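Local coordinates for protein pullulanase (Klebsiella oxytoca, PDB 2YOC) that hydrolyses the alpha-1,6-glucosidic links of pullulan and related alpha-dextrins, and is a substrate of the type 2 secretion system, at residues 162-170 with 619-627; 241-251 with 263-272. All blocks are in the same frame, centred on the assembly; numbering follows the deposited sequence.

Contacts 1 and 2 lie on the same side of the chain's centre, with centres about 11 Å apart. They share one mixed sheet of seven strands, in which hairpin strand 260-267 is the parallel neighbour of strand 167-169. Along the chain, contact 2 is nested inside the loop that contact 1 closes. Contact 2 is local: it joins two hairpin strands, helix 241-244 before the first and the start of helix 269-280 after the second. Contact 1 spans about 450 residues and brings 619-627 against H168 and the loop leading into strand 167-169. Segment 619-627 lies between barrel strands 586-591 and 661-664, so contact 1 ties the N2 domain to the barrel domain.

Contact 1. Residues 162-170 with 619-627; sequences VALAEAHWV and LNETTGSVE
H168 reaches across to the backbone of E621. Its CB points toward the 619-627 loop, and CG lies anti to the carbonyl carbon (chi1 -68°). From CG the ring runs through CD2 on one side and ND1 and CE1 on the other to NE2. CE1 lies 3.8 Å from E621 O. At the tip, NE2 donates to E621 O at 2.9 Å. The bond is nearly straight, 169° at the hydrogen. E621 O sits in the ring plane, at its edge.

A second bond runs from A165 N to T622 O at 2.9 Å. L164 CB lies 3.3 Å from that oxygen. L164 CD2 packs on T623 CG2 at 3.7 Å. A165 CB rests against T623 O.

The loop begins with an Asx turn at N620, whose OD1 accepts from T622 N and T623 N. Backbone bonds N620 N to S625 O and G624 N to N620 O close it. Q267 NE2 bonds to A165 O and N620 O. The side chain of E621 comes within about 4 Å of a bound calcium ion. The contact is an interface between the pullulanase N2 domain and the region between strands 586-591 and 661-664 of the eight-stranded parallel (beta/alpha) barrel.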
loop_
_atom_site.group_PDB
_atom_site.type_symbol
_atom_site.label_atom_id
_atom_site.label_comp_id
_atom_site.label_asym_id
_atom_site.label_seq_id
_atom_site.Cartn_x
_atom_site.Cartn_y
_atom_site.Cartn_z
ATOM N N VAL B 162 -51.188 12.210 21.122
ATOM C CA VAL B 162 -49.812 12.316 21.494
ATOM C C VAL B 162 -49.125 10.975 21.358
ATOM O O VAL B 162 -49.563 9.995 21.957
ATOM C CB VAL B 162 -49.602 13.017 22.865
ATOM C CG1 VAL B 162 -48.140 13.417 23.059
ATOM C CG2 VAL B 162 -50.531 14.209 23.082
ATOM N N ALA B 163 -48.088 10.937 20.502
ATOM C CA ALA B 163 -47.290 9.753 20.186
ATOM C C ALA B 163 -45.806 10.096 20.103
ATOM O O ALA B 163 -45.458 11.162 19.585
ATOM C CB ALA B 163 -47.744 9.167 18.865
ATOM N N LEU B 164 -44.932 9.173 20.579
ATOM C CA LEU B 164 -43.453 9.292 20.574
ATOM C C LEU B 164 -42.914 10.539 21.330
ATOM O O LEU B 164 -43.694 11.245 21.967
ATOM C CB LEU B 164 -42.861 9.192 19.136
ATOM C CG LEU B 164 -43.455 8.141 18.180
ATOM C CD1 LEU B 164 -43.314 8.570 16.745
ATOM C CD2 LEU B 164 -42.827 6.798 18.376
ATOM N N ALA B 165 -41.590 10.770 21.313
ATOM C CA ALA B 165 -40.964 11.907 21.984
ATOM C C ALA B 165 -40.009 12.589 20.992
ATOM O O ALA B 165 -38.790 12.611 21.180
ATOM C CB ALA B 165 -40.215 11.427 23.207
ATOM N N GLU B 166 -40.590 13.103 19.897
ATOM C CA GLU B 166 -39.889 13.686 18.760
ATOM C C GLU B 166 -39.254 15.030 19.017
ATOM O O GLU B 166 -38.250 15.329 18.381
ATOM C CB GLU B 166 -40.828 13.781 17.537
ATOM C CG GLU B 166 -41.407 12.460 17.044
ATOM C CD GLU B 166 -42.576 12.634 16.093
ATOM O OE1 GLU B 166 -42.508 13.522 15.210
ATOM O OE2 GLU B 166 -43.578 11.900 16.256
ATOM N N ALA B 167 -39.846 15.851 19.904
ATOM C CA ALA B 167 -39.382 17.211 20.233
ATOM C C ALA B 167 -38.307 17.266 21.353
ATOM O O ALA B 167 -38.239 16.390 22.226
ATOM C CB ALA B 167 -40.571 18.121 20.557
ATOM N N HIS B 168 -37.456 18.302 21.297
ATOM C CA HIS B 168 -36.308 18.457 22.176
ATOM C C HIS B 168 -36.176 19.867 22.717
ATOM O O HIS B 168 -35.775 20.780 21.987
ATOM C CB HIS B 168 -35.010 18.091 21.392
ATOM C CG HIS B 168 -34.890 16.642 21.036
ATOM N ND1 HIS B 168 -33.866 15.874 21.519
ATOM C CD2 HIS B 168 -35.679 15.867 20.247
ATOM C CE1 HIS B 168 -34.062 14.659 21.026
ATOM N NE2 HIS B 168 -35.153 14.608 20.268
ATOM N N TRP B 169 -36.470 20.056 24.010
ATOM C CA TRP B 169 -36.267 21.364 24.630
ATOM C C TRP B 169 -34.770 21.383 25.058
ATOM O O TRP B 169 -34.372 20.796 26.066
ATOM C CB TRP B 169 -37.241 21.535 25.792
ATOM C CG TRP B 169 -37.423 22.944 26.286
ATOM C CD1 TRP B 169 -36.732 24.062 25.907
ATOM C CD2 TRP B 169 -38.359 23.369 27.291
ATOM N NE1 TRP B 169 -37.180 25.160 26.618
ATOM C CE2 TRP B 169 -38.191 24.763 27.460
ATOM C CE3 TRP B 169 -39.344 22.710 28.043
ATOM C CZ2 TRP B 169 -38.952 25.498 28.366
ATOM C CZ3 TRP B 169 -40.111 23.447 28.921
ATOM C CH2 TRP B 169 -39.892 24.816 29.098
ATOM N N VAL B 170 -33.946 21.955 24.205
ATOM C CA VAL B 170 -32.494 21.988 24.320
ATOM C C VAL B 170 -31.883 23.158 25.102
ATOM O O VAL B 170 -30.737 23.075 25.542
ATOM C CB VAL B 170 -31.855 21.784 22.946
ATOM C CG1 VAL B 170 -32.208 20.400 22.426
ATOM C CG2 VAL B 170 -32.302 22.873 21.967
ATOM N N LEU B 619 -31.538 8.567 25.696
ATOM C CA LEU B 619 -32.790 8.232 25.017
ATOM C C LEU B 619 -32.709 8.341 23.499
ATOM O O LEU B 619 -32.019 9.216 22.952
ATOM C CB LEU B 619 -33.920 9.158 25.486
ATOM C CG LEU B 619 -34.067 9.439 26.965
ATOM C CD1 LEU B 619 -35.159 10.416 27.166
ATOM C CD2 LEU B 619 -34.356 8.179 27.752
ATOM N N ASN B 620 -33.484 7.482 22.819
ATOM C CA ASN B 620 -33.599 7.491 21.364
ATOM C C ASN B 620 -34.244 8.829 20.932
ATOM O O ASN B 620 -35.282 9.218 21.475
ATOM C CB ASN B 620 -34.447 6.313 20.928
ATOM C CG ASN B 620 -34.708 6.284 19.462
ATOM O OD1 ASN B 620 -35.627 6.928 18.963
ATOM N ND2 ASN B 620 -33.886 5.550 18.740
ATOM N N GLU B 621 -33.611 9.514 19.964
ATOM C CA GLU B 621 -33.957 10.826 19.389
ATOM C C GLU B 621 -35.424 11.016 18.935
ATOM O O GLU B 621 -35.879 12.162 18.834
ATOM C CB GLU B 621 -33.019 11.150 18.196
ATOM C CG GLU B 621 -31.518 11.168 18.490
ATOM C CD GLU B 621 -30.692 9.984 18.001
ATOM O OE1 GLU B 621 -31.158 8.825 18.123
ATOM O OE2 GLU B 621 -29.552 10.218 17.534
ATOM N N THR B 622 -36.141 9.899 18.629
ATOM C CA THR B 622 -37.526 9.829 18.100
ATOM C C THR B 622 -38.568 9.398 19.143
ATOM O O THR B 622 -39.633 10.018 19.264
ATOM C CB THR B 622 -37.565 8.808 16.922
ATOM O OG1 THR B 622 -36.678 9.191 15.867
ATOM C CG2 THR B 622 -38.949 8.605 16.370
ATOM N N THR B 623 -38.284 8.284 19.820
ATOM C CA THR B 623 -39.187 7.620 20.752
ATOM C C THR B 623 -39.036 7.973 22.226
ATOM O O THR B 623 -39.973 7.745 22.993
ATOM C CB THR B 623 -39.052 6.127 20.523
ATOM O OG1 THR B 623 -37.717 5.726 20.834
ATOM C CG2 THR B 623 -39.310 5.766 19.082
ATOM N N GLY B 624 -37.863 8.487 22.618
ATOM C CA GLY B 624 -37.567 8.792 24.011
ATOM C C GLY B 624 -37.336 7.539 24.852
ATOM O O GLY B 624 -37.231 7.633 26.075
ATOM N N SER B 625 -37.270 6.341 24.223
ATOM C CA SER B 625 -36.985 5.077 24.923
ATOM C C SER B 625 -35.509 5.086 25.335
ATOM O O SER B 625 -34.666 5.630 24.598
ATOM C CB SER B 625 -37.250 3.872 24.023
ATOM O OG SER B 625 -38.473 3.976 23.304
ATOM N N VAL B 626 -35.206 4.536 26.535
ATOM C CA VAL B 626 -33.839 4.493 27.051
ATOM C C VAL B 626 -33.087 3.538 26.165
ATOM O O VAL B 626 -33.548 2.416 25.953
ATOM C CB VAL B 626 -33.749 4.086 28.552
ATOM C CG1 VAL B 626 -32.291 3.955 29.012
ATOM C CG2 VAL B 626 -34.517 5.061 29.442
ATOM N N GLU B 627 -31.962 3.993 25.612
ATOM C CA GLU B 627 -31.149 3.182 24.721
ATOM C C GLU B 627 -30.475 2.055 25.497
ATOM O O GLU B 627 -30.332 2.145 26.718
ATOM C CB GLU B 627 -30.190 4.057 23.906
ATOM C CG GLU B 627 -30.922 4.935 22.904
ATOM C CD GLU B 627 -30.066 5.688 21.913
ATOM O OE1 GLU B 627 -28.921 6.059 22.267
ATOM O OE2 GLU B 627 -30.552 5.928 20.782
#

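Contact 2. Residues 241-251 with 263-272; sequences VDELLQGETVA and ATQVQTAGVL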
loop_
_atom_site.group_PDB
_atom_site.type_symbol
_atom_site.label_atom_id
_atom_site.label_comp_id
_atom_site.label_asym_id
_atom_site.label_seq_id
_atom_site.Cartn_x
_atom_site.Cartn_y
_atom_site.Cartn_z
ATOM N N VAL B 241 -40.200 29.080 32.152
ATOM C CA VAL B 241 -39.445 27.842 31.982
ATOM C C VAL B 241 -39.580 26.917 33.177
ATOM O O VAL B 241 -39.930 25.757 33.008
ATOM C CB VAL B 241 -37.955 28.113 31.603
ATOM C CG1 VAL B 241 -37.201 26.819 31.338
ATOM C CG2 VAL B 241 -37.848 29.039 30.388
ATOM N N ASP B 242 -39.345 27.453 34.371
ATOM C CA ASP B 242 -39.390 26.721 35.634
ATOM C C ASP B 242 -40.686 25.955 35.889
ATOM O O ASP B 242 -40.629 24.742 36.088
ATOM C CB ASP B 242 -39.027 27.633 36.807
ATOM C CG ASP B 242 -38.379 26.889 37.956
ATOM O OD1 ASP B 242 -39.115 26.405 38.839
ATOM O OD2 ASP B 242 -37.132 26.803 37.978
ATOM N N GLU B 243 -41.838 26.639 35.832
ATOM C CA GLU B 243 -43.144 26.020 36.048
ATOM C C GLU B 243 -43.529 25.085 34.916
ATOM O O GLU B 243 -44.391 24.230 35.111
ATOM C CB GLU B 243 -44.243 27.081 36.237
ATOM C CG GLU B 243 -45.379 26.661 37.172
ATOM C CD GLU B 243 -45.244 27.075 38.627
ATOM O OE1 GLU B 243 -45.122 28.296 38.880
ATOM O OE2 GLU B 243 -45.288 26.191 39.516
ATOM N N LEU B 244 -42.937 25.266 33.732
ATOM C CA LEU B 244 -43.241 24.421 32.570
ATOM C C LEU B 244 -42.668 23.010 32.782
ATOM O O LEU B 244 -43.331 22.000 32.485
ATOM C CB LEU B 244 -42.684 25.064 31.285
ATOM C CG LEU B 244 -43.635 25.819 30.316
ATOM C CD1 LEU B 244 -45.003 26.078 30.902
ATOM C CD2 LEU B 244 -43.013 27.125 29.853
ATOM N N LEU B 245 -41.467 22.964 33.379
ATOM C CA LEU B 245 -40.738 21.748 33.707
ATOM C C LEU B 245 -41.283 21.064 34.971
ATOM O O LEU B 245 -40.772 20.025 35.391
ATOM C CB LEU B 245 -39.243 22.050 33.831
ATOM C CG LEU B 245 -38.587 22.600 32.577
ATOM C CD1 LEU B 245 -37.337 23.367 32.916
ATOM C CD2 LEU B 245 -38.329 21.494 31.550
ATOM N N GLN B 246 -42.363 21.606 35.535
ATOM C CA GLN B 246 -42.994 21.022 36.702
ATOM C C GLN B 246 -43.896 19.882 36.322
ATOM O O GLN B 246 -44.228 19.063 37.173
ATOM C CB GLN B 246 -43.788 22.088 37.486
ATOM C CG GLN B 246 -42.922 22.978 38.394
ATOM C CD GLN B 246 -42.321 22.194 39.534
ATOM O OE1 GLN B 246 -43.027 21.710 40.427
ATOM N NE2 GLN B 246 -41.011 22.003 39.487
ATOM N N GLY B 247 -44.311 19.839 35.064
ATOM C CA GLY B 247 -45.241 18.817 34.607
ATOM C C GLY B 247 -45.048 18.374 33.184
ATOM O O GLY B 247 -43.913 18.233 32.730
ATOM N N GLU B 248 -46.153 18.098 32.492
ATOM C CA GLU B 248 -46.096 17.650 31.108
ATOM C C GLU B 248 -46.023 18.831 30.125
ATOM O O GLU B 248 -46.525 19.920 30.417
ATOM C CB GLU B 248 -47.293 16.738 30.768
ATOM C CG GLU B 248 -47.153 16.083 29.404
ATOM C CD GLU B 248 -48.101 14.947 29.102
ATOM O OE1 GLU B 248 -47.911 13.846 29.672
ATOM O OE2 GLU B 248 -48.975 15.131 28.223
ATOM N N THR B 249 -45.341 18.609 28.997
ATOM C CA THR B 249 -45.254 19.497 27.847
ATOM C C THR B 249 -45.419 18.602 26.618
ATOM O O THR B 249 -44.934 17.465 26.596
ATOM C CB THR B 249 -43.943 20.288 27.756
ATOM O OG1 THR B 249 -42.848 19.378 27.684
ATOM C CG2 THR B 249 -43.778 21.295 28.868
ATOM N N VAL B 250 -46.114 19.102 25.609
ATOM C CA VAL B 250 -46.359 18.344 24.390
ATOM C C VAL B 250 -46.215 19.313 23.213
ATOM O O VAL B 250 -46.810 20.406 23.246
ATOM C CB VAL B 250 -47.761 17.663 24.433
ATOM C CG1 VAL B 250 -48.231 17.251 23.050
ATOM C CG2 VAL B 250 -47.773 16.467 25.374
ATOM N N ALA B 251 -45.425 18.921 22.184
ATOM C CA ALA B 251 -45.271 19.747 20.997
ATOM C C ALA B 251 -46.391 19.438 20.000
ATOM O O ALA B 251 -46.617 18.272 19.649
ATOM C CB ALA B 251 -43.923 19.514 20.375
ATOM N N ALA B 263 -48.781 15.493 17.450
ATOM C CA ALA B 263 -48.696 15.749 18.885
ATOM C C ALA B 263 -47.663 14.748 19.431
ATOM O O ALA B 263 -47.830 13.535 19.265
ATOM C CB ALA B 263 -50.057 15.545 19.542
ATOM N N THR B 264 -46.563 15.256 20.006
ATOM C CA THR B 264 -45.460 14.426 20.517
ATOM C C THR B 264 -44.988 14.901 21.899
ATOM O O THR B 264 -45.145 16.081 22.235
ATOM C CB THR B 264 -44.302 14.381 19.476
ATOM O OG1 THR B 264 -43.479 13.231 19.687
ATOM C CG2 THR B 264 -43.457 15.660 19.459
ATOM N N GLN B 265 -44.383 13.985 22.686
ATOM C CA GLN B 265 -43.826 14.302 24.001
ATOM C C GLN B 265 -42.491 15.034 23.817
ATOM O O GLN B 265 -41.898 14.983 22.729
ATOM C CB GLN B 265 -43.662 13.050 24.871
ATOM C CG GLN B 265 -44.973 12.410 25.304
ATOM C CD GLN B 265 -44.797 11.556 26.540
ATOM O OE1 GLN B 265 -44.786 10.312 26.498
ATOM N NE2 GLN B 265 -44.670 12.210 27.694
ATOM N N VAL B 266 -42.042 15.758 24.858
ATOM C CA VAL B 266 -40.817 16.562 24.771
ATOM C C VAL B 266 -39.695 16.016 25.658
ATOM O O VAL B 266 -39.906 15.738 26.843
ATOM C CB VAL B 266 -41.117 18.066 25.065
ATOM C CG1 VAL B 266 -39.889 18.948 24.839
ATOM C CG2 VAL B 266 -42.303 18.578 24.255
ATOM N N GLN B 267 -38.506 15.897 25.078
ATOM C CA GLN B 267 -37.267 15.504 25.741
ATOM C C GLN B 267 -36.644 16.809 26.275
ATOM O O GLN B 267 -36.292 17.700 25.491
ATOM C CB GLN B 267 -36.347 14.766 24.748
ATOM C CG GLN B 267 -36.814 13.325 24.468
ATOM C CD GLN B 267 -35.842 12.512 23.638
ATOM O OE1 GLN B 267 -34.653 12.360 23.957
ATOM N NE2 GLN B 267 -36.361 11.889 22.606
ATOM N N THR B 268 -36.572 16.943 27.618
ATOM C CA THR B 268 -36.146 18.178 28.302
ATOM C C THR B 268 -34.747 18.232 28.921
ATOM O O THR B 268 -34.430 19.251 29.552
ATOM C CB THR B 268 -37.204 18.571 29.345
ATOM O OG1 THR B 268 -37.370 17.496 30.266
ATOM C CG2 THR B 268 -38.554 18.929 28.716
ATOM N N ALA B 269 -33.896 17.189 28.742
ATOM C CA ALA B 269 -32.559 17.215 29.369
ATOM C C ALA B 269 -31.696 18.451 29.036
ATOM O O ALA B 269 -31.014 18.976 29.914
ATOM C CB ALA B 269 -31.799 15.931 29.087
ATOM N N GLY B 270 -31.795 18.927 27.795
ATOM C CA GLY B 270 -31.032 20.063 27.286
ATOM C C GLY B 270 -31.347 21.322 28.042
ATOM O O GLY B 270 -30.442 22.019 28.498
ATOM N N VAL B 271 -32.648 21.612 28.186
ATOM C CA VAL B 271 -33.075 22.790 28.924
ATOM C C VAL B 271 -32.696 22.658 30.432
ATOM O O VAL B 271 -32.183 23.625 31.005
ATOM C CB VAL B 271 -34.529 23.198 28.633
ATOM C CG1 VAL B 271 -35.502 22.079 28.971
ATOM C CG2 VAL B 271 -34.883 24.495 29.343
ATOM N N LEU B 272 -32.850 21.440 31.029
ATOM C CA LEU B 272 -32.455 21.197 32.428
ATOM C C LEU B 272 -31.001 21.552 32.643
ATOM O O LEU B 272 -30.704 22.203 33.643
ATOM C CB LEU B 272 -32.726 19.762 32.899
ATOM C CG LEU B 272 -34.182 19.371 32.967
ATOM C CD1 LEU B 272 -34.311 17.910 33.239
ATOM C CD2 LEU B 272 -34.906 20.162 34.015
#
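A251 and T264 form an antiparallel hydrogen-bonded pair. A251 N donates to T264 O at 2.9 Å, and T264 N donates back to A251 O at 3.0 Å. Their side chains share a face of the sheet, with A251 CB 4.0 Å from T264 CG2. V250 CG1 leans on T264 O at 3.4 Å.

Next along, T249 meets V266 at about a right angle. T249 OG1 stands between its backbone N and carbonyl carbon (chi1 59°), which brings it against V266 CB at 3.4 Å. V266 CG2 also reaches toward A251.

These strands are the two arms of a beta hairpin, 248-254 and 260-267, within the pullulanase N2 domain. The N-to-C directions of 248-251 and 263-267 make 130°, so the pair is antiparallel but strongly splayed. Each arm has a helix at its far end. A type I turn from L244 to G247 links helix 241-244 to its strand.

Around the helix ends the packing is apolar. L245 CD2 touches T268 CG2 at 3.8 Å and V271 CG1 at 3.9 Å, while L245 CD1 faces L272 CD2. V241 CG1 meets V271 CG2 at 3.8 Å, the two side chains sliding past each other in opposite directions.

Neighbouring strands pack around this core. W169 of strand 167-169 packs on V241, L244 and V271. L188 of strand 185-191 touches both T249 and V266. Polar partners come from elsewhere. T264 OG1 bonds to A163 O and E166 N, from the loop before strand 167-169, and E248 forms a salt bridge with R357.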